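Local atomic coordinates of Ribose/Galactose Isomerase (Vibrio parahaemolyticus, PDB entry 3ONO), a protein that probably interconverts aldose and ketose sugars as an isomerase of the LacAB/RpiB family, which includes ribose-5-phosphate isomerases. Residues L8-N12 / H48-L54; M20-L25 / V129-F133; V28-H34 / F133-T138; V67-V71 / G110-S114; V183-V187 / Y208-L213. One frame throughout, in Å; residues are numbered along the deposited sequence.

Interaction 1: residues L8-N12 / H48-L54; sequences LMMEN and HLTYIHL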
# COMPACT_ATOMS: atom_id res chain seq x y z
N LEU A 8 -9.90 -4.96 22.53
CA LEU A 8 -9.88 -3.88 21.54
C LEU A 8 -9.89 -2.57 22.32
O LEU A 8 -10.67 -2.41 23.25
CB LEU A 8 -11.12 -3.95 20.65
CG LEU A 8 -11.36 -2.77 19.72
CD1 LEU A 8 -10.21 -2.66 18.74
CD2 LEU A 8 -12.70 -2.96 18.99
N MSE A 9 -9.02 -1.63 21.95
CA MSE A 9 -9.00 -0.35 22.67
C MSE A 9 -8.72 0.79 21.71
O MSE A 9 -7.67 0.82 21.06
CB MSE A 9 -8.00 -0.38 23.83
CG MSE A 9 -6.60 -0.71 23.42
SE MSE A 9 -5.43 -0.77 24.99
CE MSE A 9 -6.13 -2.36 25.82
N MSE A 10 -9.67 1.72 21.62
CA MSE A 10 -9.56 2.85 20.70
C MSE A 10 -9.69 4.18 21.44
O MSE A 10 -10.27 4.24 22.53
CB MSE A 10 -10.55 2.70 19.54
CG MSE A 10 -10.12 1.59 18.61
SE MSE A 10 -11.52 1.05 17.37
CE MSE A 10 -11.62 2.72 16.37
N GLU A 11 -9.10 5.23 20.87
CA GLU A 11 -9.05 6.55 21.50
C GLU A 11 -9.95 7.57 20.79
O GLU A 11 -10.68 7.23 19.86
CB GLU A 11 -7.61 7.06 21.61
CG GLU A 11 -6.82 6.98 20.29
CD GLU A 11 -7.37 7.90 19.21
OE1 GLU A 11 -7.96 7.37 18.26
OE2 GLU A 11 -7.20 9.13 19.30
N ASN A 12 -9.90 8.82 21.26
CA ASN A 12 -10.94 9.79 20.89
C ASN A 12 -10.98 10.14 19.41
O ASN A 12 -12.07 10.31 18.83
CB ASN A 12 -10.84 11.05 21.76
CG ASN A 12 -9.65 11.92 21.40
OD1 ASN A 12 -9.73 12.76 20.49
ND2 ASN A 12 -8.53 11.71 22.10
N HIS A 48 -13.37 9.58 28.05
CA HIS A 48 -12.41 10.11 27.07
C HIS A 48 -11.00 9.54 27.28
O HIS A 48 -10.49 9.51 28.40
CB HIS A 48 -12.38 11.63 27.16
CG HIS A 48 -11.62 12.30 26.06
ND1 HIS A 48 -10.26 12.54 26.12
CD2 HIS A 48 -12.03 12.79 24.87
CE1 HIS A 48 -9.87 13.14 25.01
NE2 HIS A 48 -10.93 13.30 24.23
N LEU A 49 -10.38 9.10 26.17
CA LEU A 49 -9.04 8.52 26.16
C LEU A 49 -8.21 9.09 25.01
O LEU A 49 -8.75 9.42 23.94
CB LEU A 49 -9.15 7.02 25.92
CG LEU A 49 -9.91 6.16 26.94
CD1 LEU A 49 -9.81 4.71 26.49
CD2 LEU A 49 -9.29 6.34 28.33
N THR A 50 -6.90 9.17 25.20
CA THR A 50 -6.00 9.45 24.09
C THR A 50 -5.11 8.24 23.87
O THR A 50 -5.16 7.27 24.64
CB THR A 50 -5.02 10.60 24.40
OG1 THR A 50 -4.05 10.14 25.34
CG2 THR A 50 -5.74 11.81 24.96
N TYR A 51 -4.25 8.30 22.87
CA TYR A 51 -3.35 7.17 22.64
C TYR A 51 -2.36 6.96 23.78
O TYR A 51 -1.78 5.89 23.89
CB TYR A 51 -2.64 7.26 21.29
CG TYR A 51 -1.68 8.41 21.13
CD1 TYR A 51 -0.40 8.37 21.69
CD2 TYR A 51 -2.04 9.54 20.37
CE1 TYR A 51 0.50 9.42 21.50
CE2 TYR A 51 -1.15 10.60 20.19
CZ TYR A 51 0.11 10.54 20.78
OH TYR A 51 1.01 11.56 20.60
N ILE A 52 -2.17 7.96 24.65
CA ILE A 52 -1.34 7.77 25.82
C ILE A 52 -1.99 6.77 26.77
O ILE A 52 -1.35 5.84 27.27
CB ILE A 52 -1.10 9.10 26.60
CG1 ILE A 52 -0.40 10.12 25.71
CG2 ILE A 52 -0.26 8.83 27.88
CD1 ILE A 52 0.99 9.70 25.23
N HIS A 53 -3.29 6.95 27.02
CA HIS A 53 -3.99 6.05 27.92
C HIS A 53 -4.01 4.64 27.35
O HIS A 53 -3.94 3.67 28.10
CB HIS A 53 -5.41 6.54 28.17
CG HIS A 53 -5.47 7.94 28.69
ND1 HIS A 53 -5.95 9.00 27.93
CD2 HIS A 53 -5.09 8.47 29.88
CE1 HIS A 53 -5.87 10.11 28.64
NE2 HIS A 53 -5.35 9.82 29.83
N LEU A 54 -4.11 4.53 26.03
CA LEU A 54 -4.13 3.20 25.42
C LEU A 54 -2.91 2.36 25.82
O LEU A 54 -3.04 1.16 26.14
CB LEU A 54 -4.22 3.30 23.88
CG LEU A 54 -5.47 3.99 23.33
CD1 LEU A 54 -5.42 4.03 21.78
CD2 LEU A 54 -6.76 3.32 23.81
O HOH W 1 -5.42 10.25 20.99

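Interaction 2: residues M20-L25 / V129-F133; sequences MVAGEL and VRYIF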
# COMPACT_ATOMS: atom_id res chain seq x y z
N MSE A 20 -17.88 -0.07 14.19
CA MSE A 20 -17.45 -0.83 13.02
C MSE A 20 -16.34 -1.81 13.39
O MSE A 20 -16.41 -2.99 13.06
CB MSE A 20 -17.00 0.11 11.89
CG MSE A 20 -16.56 -0.60 10.62
SE MSE A 20 -14.62 -0.89 10.65
CE MSE A 20 -14.07 0.96 10.91
N VAL A 21 -15.30 -1.33 14.07
CA VAL A 21 -14.17 -2.21 14.31
C VAL A 21 -14.55 -3.35 15.26
O VAL A 21 -14.21 -4.51 15.02
CB VAL A 21 -12.94 -1.45 14.87
CG1 VAL A 21 -11.83 -2.43 15.19
CG2 VAL A 21 -12.47 -0.41 13.88
N ALA A 22 -15.27 -3.02 16.32
CA ALA A 22 -15.74 -4.03 17.26
C ALA A 22 -16.62 -5.05 16.55
O ALA A 22 -16.54 -6.25 16.80
CB ALA A 22 -16.50 -3.37 18.40
N GLY A 23 -17.47 -4.55 15.65
CA GLY A 23 -18.30 -5.42 14.82
C GLY A 23 -17.47 -6.46 14.07
O GLY A 23 -17.75 -7.66 14.14
N GLU A 24 -16.43 -6.00 13.38
CA GLU A 24 -15.59 -6.91 12.62
C GLU A 24 -14.82 -7.83 13.56
O GLU A 24 -14.67 -9.01 13.27
CB GLU A 24 -14.62 -6.14 11.70
CG GLU A 24 -15.33 -5.24 10.66
CD GLU A 24 -16.03 -6.02 9.57
OE1 GLU A 24 -15.91 -7.27 9.54
OE2 GLU A 24 -16.71 -5.39 8.73
N LEU A 25 -14.32 -7.30 14.68
CA LEU A 25 -13.51 -8.12 15.58
C LEU A 25 -14.36 -9.23 16.20
O LEU A 25 -13.94 -10.39 16.26
CB LEU A 25 -12.83 -7.27 16.68
CG LEU A 25 -11.83 -8.02 17.56
CD1 LEU A 25 -10.69 -8.60 16.71
CD2 LEU A 25 -11.27 -7.07 18.61
N VAL A 129 -9.93 -4.14 7.53
CA VAL A 129 -9.94 -4.45 8.97
C VAL A 129 -10.34 -5.90 9.19
O VAL A 129 -9.70 -6.65 9.93
CB VAL A 129 -10.93 -3.55 9.72
CG1 VAL A 129 -11.10 -4.00 11.18
CG2 VAL A 129 -10.50 -2.09 9.63
N ARG A 130 -11.43 -6.32 8.53
CA ARG A 130 -11.87 -7.71 8.63
C ARG A 130 -10.77 -8.70 8.26
O ARG A 130 -10.52 -9.67 8.98
CB ARG A 130 -13.09 -7.94 7.72
CG ARG A 130 -13.66 -9.34 7.81
CD ARG A 130 -14.84 -9.52 6.81
NE ARG A 130 -15.85 -8.48 7.03
CZ ARG A 130 -16.72 -8.04 6.12
NH1 ARG A 130 -16.74 -8.54 4.88
NH2 ARG A 130 -17.58 -7.08 6.45
N TYR A 131 -10.12 -8.44 7.13
CA TYR A 131 -9.12 -9.35 6.59
C TYR A 131 -7.89 -9.40 7.51
O TYR A 131 -7.25 -10.44 7.68
CB TYR A 131 -8.71 -8.90 5.19
CG TYR A 131 -9.82 -8.90 4.15
CD1 TYR A 131 -11.07 -9.45 4.41
CD2 TYR A 131 -9.60 -8.34 2.89
CE1 TYR A 131 -12.08 -9.44 3.41
CE2 TYR A 131 -10.57 -8.33 1.92
CZ TYR A 131 -11.81 -8.87 2.18
OH TYR A 131 -12.75 -8.85 1.18
N ILE A 132 -7.54 -8.25 8.07
CA ILE A 132 -6.47 -8.20 9.06
C ILE A 132 -6.79 -9.11 10.23
O ILE A 132 -5.93 -9.87 10.69
CB ILE A 132 -6.22 -6.75 9.56
CG1 ILE A 132 -5.44 -5.95 8.51
CG2 ILE A 132 -5.52 -6.75 10.97
CD1 ILE A 132 -5.46 -4.42 8.77
N PHE A 133 -8.02 -9.07 10.73
CA PHE A 133 -8.38 -9.89 11.87
C PHE A 133 -8.37 -11.37 11.50
O PHE A 133 -7.99 -12.22 12.30
CB PHE A 133 -9.75 -9.48 12.44
CG PHE A 133 -9.76 -8.10 13.08
CD1 PHE A 133 -8.59 -7.51 13.55
CD2 PHE A 133 -10.95 -7.40 13.22
CE1 PHE A 133 -8.60 -6.22 14.15
CE2 PHE A 133 -10.99 -6.12 13.81
CZ PHE A 133 -9.79 -5.52 14.29

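Interaction 3: residues V28-H34 / F133-T138; sequences VAGGLGH and FEKAFT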
# COMPACT_ATOMS: atom_id res chain seq x y z
N VAL A 28 -15.19 -11.81 13.38
CA VAL A 28 -14.06 -12.65 12.98
C VAL A 28 -13.47 -13.44 14.14
O VAL A 28 -13.43 -14.67 14.11
CB VAL A 28 -12.94 -11.82 12.31
CG1 VAL A 28 -11.75 -12.72 12.00
CG2 VAL A 28 -13.47 -11.16 11.06
N ALA A 29 -13.01 -12.73 15.16
CA ALA A 29 -12.30 -13.38 16.25
C ALA A 29 -13.27 -14.20 17.10
O ALA A 29 -12.92 -15.28 17.57
CB ALA A 29 -11.54 -12.35 17.12
N GLY A 30 -14.48 -13.68 17.28
CA GLY A 30 -15.49 -14.44 18.01
C GLY A 30 -15.81 -15.74 17.29
O GLY A 30 -15.90 -16.80 17.90
N GLY A 31 -15.96 -15.66 15.97
CA GLY A 31 -16.27 -16.83 15.18
C GLY A 31 -15.17 -17.87 15.26
O GLY A 31 -15.42 -19.06 15.10
N LEU A 32 -13.94 -17.42 15.51
CA LEU A 32 -12.81 -18.32 15.62
C LEU A 32 -12.60 -18.84 17.04
O LEU A 32 -11.61 -19.52 17.32
CB LEU A 32 -11.54 -17.62 15.13
CG LEU A 32 -11.44 -17.38 13.63
CD1 LEU A 32 -10.41 -16.31 13.32
CD2 LEU A 32 -11.10 -18.69 12.93
N GLY A 33 -13.52 -18.51 17.95
CA GLY A 33 -13.48 -19.04 19.30
C GLY A 33 -12.76 -18.20 20.34
O GLY A 33 -12.56 -18.64 21.48
N HIS A 34 -12.37 -17.00 19.96
CA HIS A 34 -11.68 -16.11 20.89
C HIS A 34 -12.69 -15.32 21.73
O HIS A 34 -13.85 -15.18 21.35
CB HIS A 34 -10.76 -15.14 20.13
CG HIS A 34 -9.76 -15.83 19.25
ND1 HIS A 34 -8.72 -16.58 19.76
CD2 HIS A 34 -9.62 -15.85 17.90
CE1 HIS A 34 -7.99 -17.04 18.76
NE2 HIS A 34 -8.51 -16.61 17.62
N PHE A 133 -8.02 -9.07 10.73
CA PHE A 133 -8.38 -9.89 11.87
C PHE A 133 -8.37 -11.37 11.50
O PHE A 133 -7.99 -12.22 12.30
CB PHE A 133 -9.75 -9.48 12.44
CG PHE A 133 -9.76 -8.10 13.08
CD1 PHE A 133 -8.59 -7.51 13.55
CD2 PHE A 133 -10.95 -7.40 13.22
CE1 PHE A 133 -8.60 -6.22 14.15
CE2 PHE A 133 -10.99 -6.12 13.81
CZ PHE A 133 -9.79 -5.52 14.29
N GLU A 134 -8.78 -11.66 10.28
CA GLU A 134 -8.76 -13.03 9.78
C GLU A 134 -7.36 -13.62 9.84
O GLU A 134 -7.19 -14.77 10.22
CB GLU A 134 -9.28 -13.08 8.34
CG GLU A 134 -10.75 -12.74 8.25
CD GLU A 134 -11.28 -12.72 6.80
OE1 GLU A 134 -10.48 -12.90 5.86
OE2 GLU A 134 -12.50 -12.53 6.63
N LYS A 135 -6.37 -12.85 9.41
CA LYS A 135 -5.00 -13.35 9.41
C LYS A 135 -4.33 -13.27 10.80
O LYS A 135 -3.49 -14.10 11.15
CB LYS A 135 -4.16 -12.63 8.36
CG LYS A 135 -4.68 -12.75 6.93
CD LYS A 135 -5.06 -14.18 6.57
CE LYS A 135 -5.60 -14.21 5.12
NZ LYS A 135 -6.35 -15.44 4.82
N ALA A 136 -4.70 -12.28 11.61
CA ALA A 136 -4.12 -12.15 12.96
C ALA A 136 -4.50 -13.29 13.89
O ALA A 136 -3.71 -13.68 14.76
CB ALA A 136 -4.50 -10.83 13.62
N PHE A 137 -5.70 -13.82 13.72
CA PHE A 137 -6.29 -14.66 14.76
C PHE A 137 -6.61 -16.09 14.29
O PHE A 137 -7.25 -16.86 15.00
CB PHE A 137 -7.51 -13.96 15.35
CG PHE A 137 -7.19 -12.61 15.94
CD1 PHE A 137 -6.17 -12.48 16.86
CD2 PHE A 137 -7.87 -11.47 15.53
CE1 PHE A 137 -5.85 -11.24 17.41
CE2 PHE A 137 -7.56 -10.23 16.05
CZ PHE A 137 -6.54 -10.11 17.01
N THR A 138 -6.14 -16.42 13.09
CA THR A 138 -6.24 -17.78 12.57
C THR A 138 -4.86 -18.42 12.62
O THR A 138 -3.85 -17.79 12.32
CB THR A 138 -6.71 -17.78 11.09
OG1 THR A 138 -7.94 -17.07 10.96
CG2 THR A 138 -6.89 -19.20 10.57

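Interaction 4: residues V67-V71 / G110-S114; sequences VDFVV and GNAIS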
# COMPACT_ATOMS: atom_id res chain seq x y z
N VAL A 67 -5.65 -10.19 29.66
CA VAL A 67 -5.85 -10.57 28.27
C VAL A 67 -4.54 -11.06 27.67
O VAL A 67 -3.46 -10.86 28.24
CB VAL A 67 -6.42 -9.43 27.40
CG1 VAL A 67 -7.70 -8.86 28.01
CG2 VAL A 67 -5.38 -8.34 27.18
N ASP A 68 -4.66 -11.71 26.52
CA ASP A 68 -3.52 -12.29 25.82
C ASP A 68 -3.04 -11.42 24.67
O ASP A 68 -1.89 -11.53 24.26
CB ASP A 68 -3.88 -13.67 25.27
CG ASP A 68 -4.40 -14.60 26.35
OD1 ASP A 68 -3.67 -14.78 27.35
OD2 ASP A 68 -5.54 -15.11 26.20
N PHE A 69 -3.92 -10.56 24.15
CA PHE A 69 -3.61 -9.82 22.92
C PHE A 69 -4.40 -8.51 22.92
O PHE A 69 -5.53 -8.46 23.41
CB PHE A 69 -4.01 -10.65 21.70
CG PHE A 69 -3.26 -10.29 20.44
CD1 PHE A 69 -3.73 -9.30 19.60
CD2 PHE A 69 -2.07 -10.93 20.11
CE1 PHE A 69 -3.06 -8.97 18.42
CE2 PHE A 69 -1.37 -10.60 18.93
CZ PHE A 69 -1.87 -9.62 18.09
N VAL A 70 -3.79 -7.47 22.37
CA VAL A 70 -4.43 -6.16 22.28
C VAL A 70 -4.55 -5.72 20.82
O VAL A 70 -3.59 -5.77 20.06
CB VAL A 70 -3.61 -5.12 23.07
CG1 VAL A 70 -4.03 -3.68 22.70
CG2 VAL A 70 -3.77 -5.39 24.58
N VAL A 71 -5.74 -5.27 20.44
CA VAL A 71 -5.94 -4.63 19.14
C VAL A 71 -6.16 -3.15 19.44
O VAL A 71 -7.02 -2.80 20.23
CB VAL A 71 -7.14 -5.19 18.39
CG1 VAL A 71 -7.40 -4.34 17.12
CG2 VAL A 71 -6.90 -6.65 18.00
N GLY A 110 4.49 -11.06 18.91
CA GLY A 110 4.19 -10.08 19.94
C GLY A 110 2.76 -10.24 20.42
O GLY A 110 2.11 -11.24 20.10
N ASN A 111 2.25 -9.26 21.15
CA ASN A 111 0.93 -9.38 21.78
C ASN A 111 0.03 -8.16 21.58
O ASN A 111 -0.96 -8.00 22.28
CB ASN A 111 1.07 -9.71 23.30
CG ASN A 111 1.90 -8.70 24.05
OD1 ASN A 111 2.29 -7.66 23.52
ND2 ASN A 111 2.19 -9.01 25.33
N ALA A 112 0.37 -7.30 20.63
CA ALA A 112 -0.49 -6.17 20.31
C ALA A 112 -0.28 -5.75 18.87
O ALA A 112 0.82 -5.92 18.35
CB ALA A 112 -0.21 -5.01 21.24
N ILE A 113 -1.32 -5.24 18.22
CA ILE A 113 -1.15 -4.64 16.90
C ILE A 113 -1.84 -3.28 16.88
O ILE A 113 -2.86 -3.09 17.55
CB ILE A 113 -1.73 -5.52 15.79
CG1 ILE A 113 -3.19 -5.88 16.10
CG2 ILE A 113 -0.89 -6.77 15.64
CD1 ILE A 113 -3.83 -6.79 15.01
N SER A 114 -1.27 -2.35 16.12
CA SER A 114 -1.83 -1.00 16.00
C SER A 114 -2.22 -0.74 14.56
O SER A 114 -1.38 -0.79 13.66
CB SER A 114 -0.81 0.03 16.46
OG SER A 114 -1.33 1.36 16.34

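Interaction 5: residues V183-V187 / Y208-L213; sequences VKTAV and YVKSLL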
# COMPACT_ATOMS: atom_id res chain seq x y z
N VAL A 183 -2.98 7.51 34.72
CA VAL A 183 -3.31 6.13 35.01
C VAL A 183 -4.76 6.02 35.50
O VAL A 183 -5.48 5.09 35.12
CB VAL A 183 -2.36 5.49 36.02
CG1 VAL A 183 -2.62 3.99 36.10
CG2 VAL A 183 -0.90 5.77 35.62
N LYS A 184 -5.18 6.97 36.34
CA LYS A 184 -6.57 6.98 36.80
C LYS A 184 -7.54 7.04 35.62
O LYS A 184 -8.57 6.34 35.60
CB LYS A 184 -6.84 8.17 37.74
CG LYS A 184 -6.11 8.10 39.05
CD LYS A 184 -6.37 9.38 39.86
CE LYS A 184 -5.82 9.28 41.27
NZ LYS A 184 -4.34 9.36 41.28
N THR A 185 -7.22 7.88 34.64
CA THR A 185 -8.06 7.99 33.45
C THR A 185 -8.06 6.67 32.69
O THR A 185 -9.10 6.19 32.26
CB THR A 185 -7.59 9.14 32.53
OG1 THR A 185 -7.80 10.39 33.21
CG2 THR A 185 -8.39 9.12 31.20
N ALA A 186 -6.87 6.07 32.56
CA ALA A 186 -6.74 4.82 31.80
C ALA A 186 -7.62 3.70 32.37
O ALA A 186 -8.20 2.92 31.61
CB ALA A 186 -5.27 4.37 31.74
N VAL A 187 -7.74 3.63 33.69
CA VAL A 187 -8.50 2.53 34.30
C VAL A 187 -9.91 2.96 34.70
O VAL A 187 -10.62 2.21 35.35
CB VAL A 187 -7.78 1.96 35.53
CG1 VAL A 187 -6.34 1.63 35.19
CG2 VAL A 187 -7.84 2.95 36.68
N TYR A 208 -3.02 -2.20 43.13
CA TYR A 208 -2.62 -0.87 42.69
C TYR A 208 -3.76 -0.18 41.95
O TYR A 208 -4.08 0.97 42.22
CB TYR A 208 -1.38 -0.93 41.79
CG TYR A 208 -1.13 0.36 41.05
CD1 TYR A 208 -0.76 1.51 41.74
CD2 TYR A 208 -1.25 0.43 39.66
CE1 TYR A 208 -0.53 2.70 41.08
CE2 TYR A 208 -1.02 1.62 38.98
CZ TYR A 208 -0.66 2.74 39.69
OH TYR A 208 -0.44 3.93 39.04
N VAL A 209 -4.36 -0.89 40.99
CA VAL A 209 -5.50 -0.35 40.24
C VAL A 209 -6.64 0.04 41.20
O VAL A 209 -7.18 1.15 41.11
CB VAL A 209 -6.00 -1.31 39.16
CG1 VAL A 209 -7.30 -0.80 38.55
CG2 VAL A 209 -4.92 -1.48 38.08
N LYS A 210 -6.98 -0.85 42.13
CA LYS A 210 -8.02 -0.55 43.12
C LYS A 210 -7.75 0.76 43.87
O LYS A 210 -8.67 1.54 44.12
CB LYS A 210 -8.16 -1.70 44.13
CG LYS A 210 -8.88 -2.91 43.58
CD LYS A 210 -9.16 -3.98 44.64
CE LYS A 210 -9.86 -5.19 43.99
NZ LYS A 210 -10.48 -6.12 44.98
N SER A 211 -6.49 0.99 44.23
CA SER A 211 -6.13 2.18 44.97
C SER A 211 -6.38 3.48 44.21
O SER A 211 -6.47 4.55 44.81
CB SER A 211 -4.67 2.09 45.44
OG SER A 211 -3.76 2.45 44.41
N LEU A 212 -6.45 3.39 42.88
CA LEU A 212 -6.72 4.57 42.06
C LEU A 212 -8.22 4.91 41.99
O LEU A 212 -8.59 6.03 41.65
CB LEU A 212 -6.17 4.38 40.64
CG LEU A 212 -4.66 4.14 40.52
CD1 LEU A 212 -4.32 3.79 39.05
CD2 LEU A 212 -3.87 5.34 40.98
N LEU A 213 -9.07 3.94 42.30
CA LEU A 213 -10.51 4.08 42.07
C LEU A 213 -11.29 4.48 43.33
O LEU A 213 -10.72 4.60 44.40
CB LEU A 213 -11.06 2.78 41.50
CG LEU A 213 -10.44 2.43 40.16
CD1 LEU A 213 -10.90 1.07 39.67
CD2 LEU A 213 -10.79 3.50 39.15

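Interaction 1: residues L8-N12 / H48-L54
Where strand 5-8 leaves the C-terminal edge of the parallel sheet, Asn-12 in the following loop grips Leu-49 in the chain leading into helix 51-63. Asn-12 N and Asn-12 ND2 both donate to Leu-49 O, at 3.0 and 2.9 Å; one donor comes from above the plane of the carbonyl, the other from below. The bond from ND2 is nearly straight, 166° at the hydrogen, with the acceptor in the plane of the amide. Asparagine suits the place because its short side chain, wedged between N and C of its own backbone (chi1 72°), brings its amide to the oxygen its own backbone already holds. The imidazole of His-48 lies alongside, its plane turned only 20° from that of the amide, and its NE2 is 3.3 Å from Asn-12 CB.

Just beyond, the chain turns into the helix through a capping box: Thr-50 OG1 accepts from Ile-52 N, while Thr-50 N donates to His-53 ND1 in the plane of that ring. Glu-11 serves both polar and apolar neighbours. Its CG packs 3.6 Å from Leu-54 CD1, the two side chains crossing nearly at right angles. A bend at chi2 then carries the carboxylate away to Ser-13 OG and Gln-14 N, and a water that donates to Glu-11 OE2 (2.7 Å) also accepts from Tyr-51 N (3.0 Å). Deeper in, selenomethionine Met-9 runs antiparallel to the Leu-54 side chain, with Met-9 CB 3.9 Å from Leu-54 CD2 and Met-9 SE 3.3 Å from Leu-54 O; its unbranched chain lies in the layer between the sheet and helix 51-63, where Met-57, Ala-58 and Leu-61 also meet it.

Interaction 2: residues M20-L25 / V129-F133
Two helical segments, 20-25 and 129-133, run in roughly the same direction with their axes 9.4 Å apart at closest approach and a crossing angle of -38°; the backbones come nearest where Glu-24 faces Arg-130. These two carry the polar part of the contact. Arg-130 grips the carboxylate side-on in a two-pronged salt bridge, NE donating to Glu-24 OE1 at 2.8 Å and NH2 to Glu-24 OE2 at 3.0 Å. The NE bond is almost perfectly straight, 178° at the hydrogen, and lies in the guanidinium plane, whereas the NH2 bond is tilted from it; the two flat groups are not coplanar but twisted about 40° against each other. The bend of Glu-24 at chi2 and of Arg-130 at chi3 turns the charged ends to each other, and the paired bonds limit rotation of both groups.

Both helices cover the same face of the parallel sheet in this alpha-beta-alpha sandwich, and the layer beneath the salt bridge is accordingly apolar. Phe-133 lies between them like a flat wedge. Leu-25 CD1 sits over the centre of its ring, 3.6 Å from the centroid, a CH-pi contact, while Val-129 O lies above the opposite face, offset toward the rim. Val-21 CG1 meets the ring at its edge, 3.8 Å from Phe-133 CZ. Leu-25 and Val-21 suit these places, since a methyl can rest on or beside the ring. At the other end of the contact, selenomethionine Met-20 reaches across with its SE 4.4 Å from Val-129 CG2, and Phe-121 and Glu-126 also touch its side chain.

Interaction 3: residues V28-H34 / F133-T138
The C-terminal ends of two helices lie side by side here, with Val-28 CA 6.2 Å from Glu-134 CA and Ala-29 CA 6.3 Å from Phe-137 CA; helix 18-31 makes a wider pi-type turn at 28-30 before it stops. His-34, just past that stop, donates from NE2 to Phe-137 O at 2.9 Å and 167°. The carbonyl is met in its own plane on a lone pair, and the oxygen lies near the plane of the imidazole. On the far side of the ring ND1 is bonded to Met-4 N, consistent with a neutral histidine carrying its proton on NE2. With a nitrogen on each side, one rigid histidine ring can serve two backbone groups. The edge of the Phe-137 ring points toward the face of this imidazole in an edge-to-face pair, planes at 62° and centroids 5.8 Å apart, and Ala-136 CB covers one face of the phenyl ring.

Further back along the helices, Val-28 pushes CG1, anti to the backbone N (chi1 176°), against the turn of the other helix, 3.6 Å from Glu-134 N and 3.8 Å from Phe-133 CB. Past the helix ends, Leu-32 extends CD1 to within 3.5 Å of Thr-138 OG1. The carboxylate of Glu-134 leaves this contact altogether and pairs with Lys-135 of the third subunit in an intersubunit salt bridge, so the second helix also faces a subunit interface.

Helix 18-31 itself closes with a Schellman motif, Gly-33 at positive phi as the C-prime residue, His-34 N bonded to Ala-29 O and Gly-33 N to Gly-30 O.

Interaction 4: residues V67-V71 / G110-S114
Gly-110 enters the contact through its carbonyl, whose oxygen lies 3.7 Å from CE2 of the Phe-69 ring. At Asn-111 the backbone begins to pair with the neighbouring strand: its O accepts from Val-70 N at 2.9 Å, and the peptide linking Asn-111 to Ala-112 lies over one face of the Phe-69 ring, offset toward the rim. Asn-111 CB rests 3.6 Å from Asp-68 O, while the amide turns to the chain before strand 92-94, OD1 bonded to Val-91 N and ND2 to Gly-89 O. Only a group with both a donor and an acceptor, as this amide is, can answer both of those backbone partners.

Ala-112 pairs with Val-70 on the face that looks toward helix 51-63, with Ala-112 CB 3.9 Å from Val-70 CB; the small methyl allows this close approach. Ile-113 N then donates to Val-70 O at 3.0 Å, almost in line with the carbonyl bond. The Ile-113 side chain goes to the other face, with Val-71. Its CG1, flanked by the N and C of its own residue (chi1 53°), lies 3.9 Å from Phe-69 CE1 at the ring's edge and 4.2 Å from Val-71 CG2.

With axes 4.8 Å apart and directions differing by 9°, the segments are neighbouring interior strands of the parallel sheet of a Rossmann-like alpha-beta-alpha sandwich.

Interaction 5: residues V183-V187 / Y208-L213
Val-183 and Leu-212 meet more tightly than usual for carbons, Val-183 CG1 lying 3.4 Å from Leu-212 CD1. The valine brings this methyl across by holding CG1 anti to the backbone N (chi1 -171°), which also places it 3.7 Å from Tyr-208 OH. Tyr-208 sends its ring toward helix 180-186 with CG likewise opposite its backbone N (chi1 166°), crossing Val-183 at about a right angle. Leu-212 CG stands over one face of that ring, offset toward the rim. Tyrosine does two jobs here: its ring packs among aliphatic groups while its hydroxyl reaches a bond with Gln-180 NE2.

The contact belongs to the C-terminal helical region, where helix 203-212 lies against helix 180-186, which itself leans on helix 51-63 of the sandwich. Near the end of helix 180-186, Val-187 points CG2 at Leu-213, with CG2 3.9 Å from Leu-213 CD2. Its CB faces Val-209 CG1 at 4.1 Å. On the exposed flank, the aliphatic part of Lys-184 crosses Leu-212 obliquely, Lys-184 CG 4.0 Å from Leu-212 CD2, and a bend at chi4 keeps Lys-184 NZ beside the leucine, 4.1 Å from Leu-212 CD2.

Interaction 4 lies near the centre of the chain, in the parallel sheet, and interactions 1, 2 and 3 touch it. Interactions 2 and 3, with centres about 9 Å apart, share Phe-133 and helices 18-31 and 125-136; Phe-133 and Phe-137 carry them onto Val-71. From interaction 1, Met-9 N probably hydrogen-bonds to Val-71 O, and helix 51-63 lies over the other face of the sheet. Interaction 1 closes before interaction 4 opens, but the segments of interactions 1, 2 and 3 alternate along the chain, tying distant residues into one sandwich. Interaction 5, last in sequence, touches interaction 1 through Thr-185 and Ala-186; helices 180-186 and 203-212 thus pack outside helix 51-63.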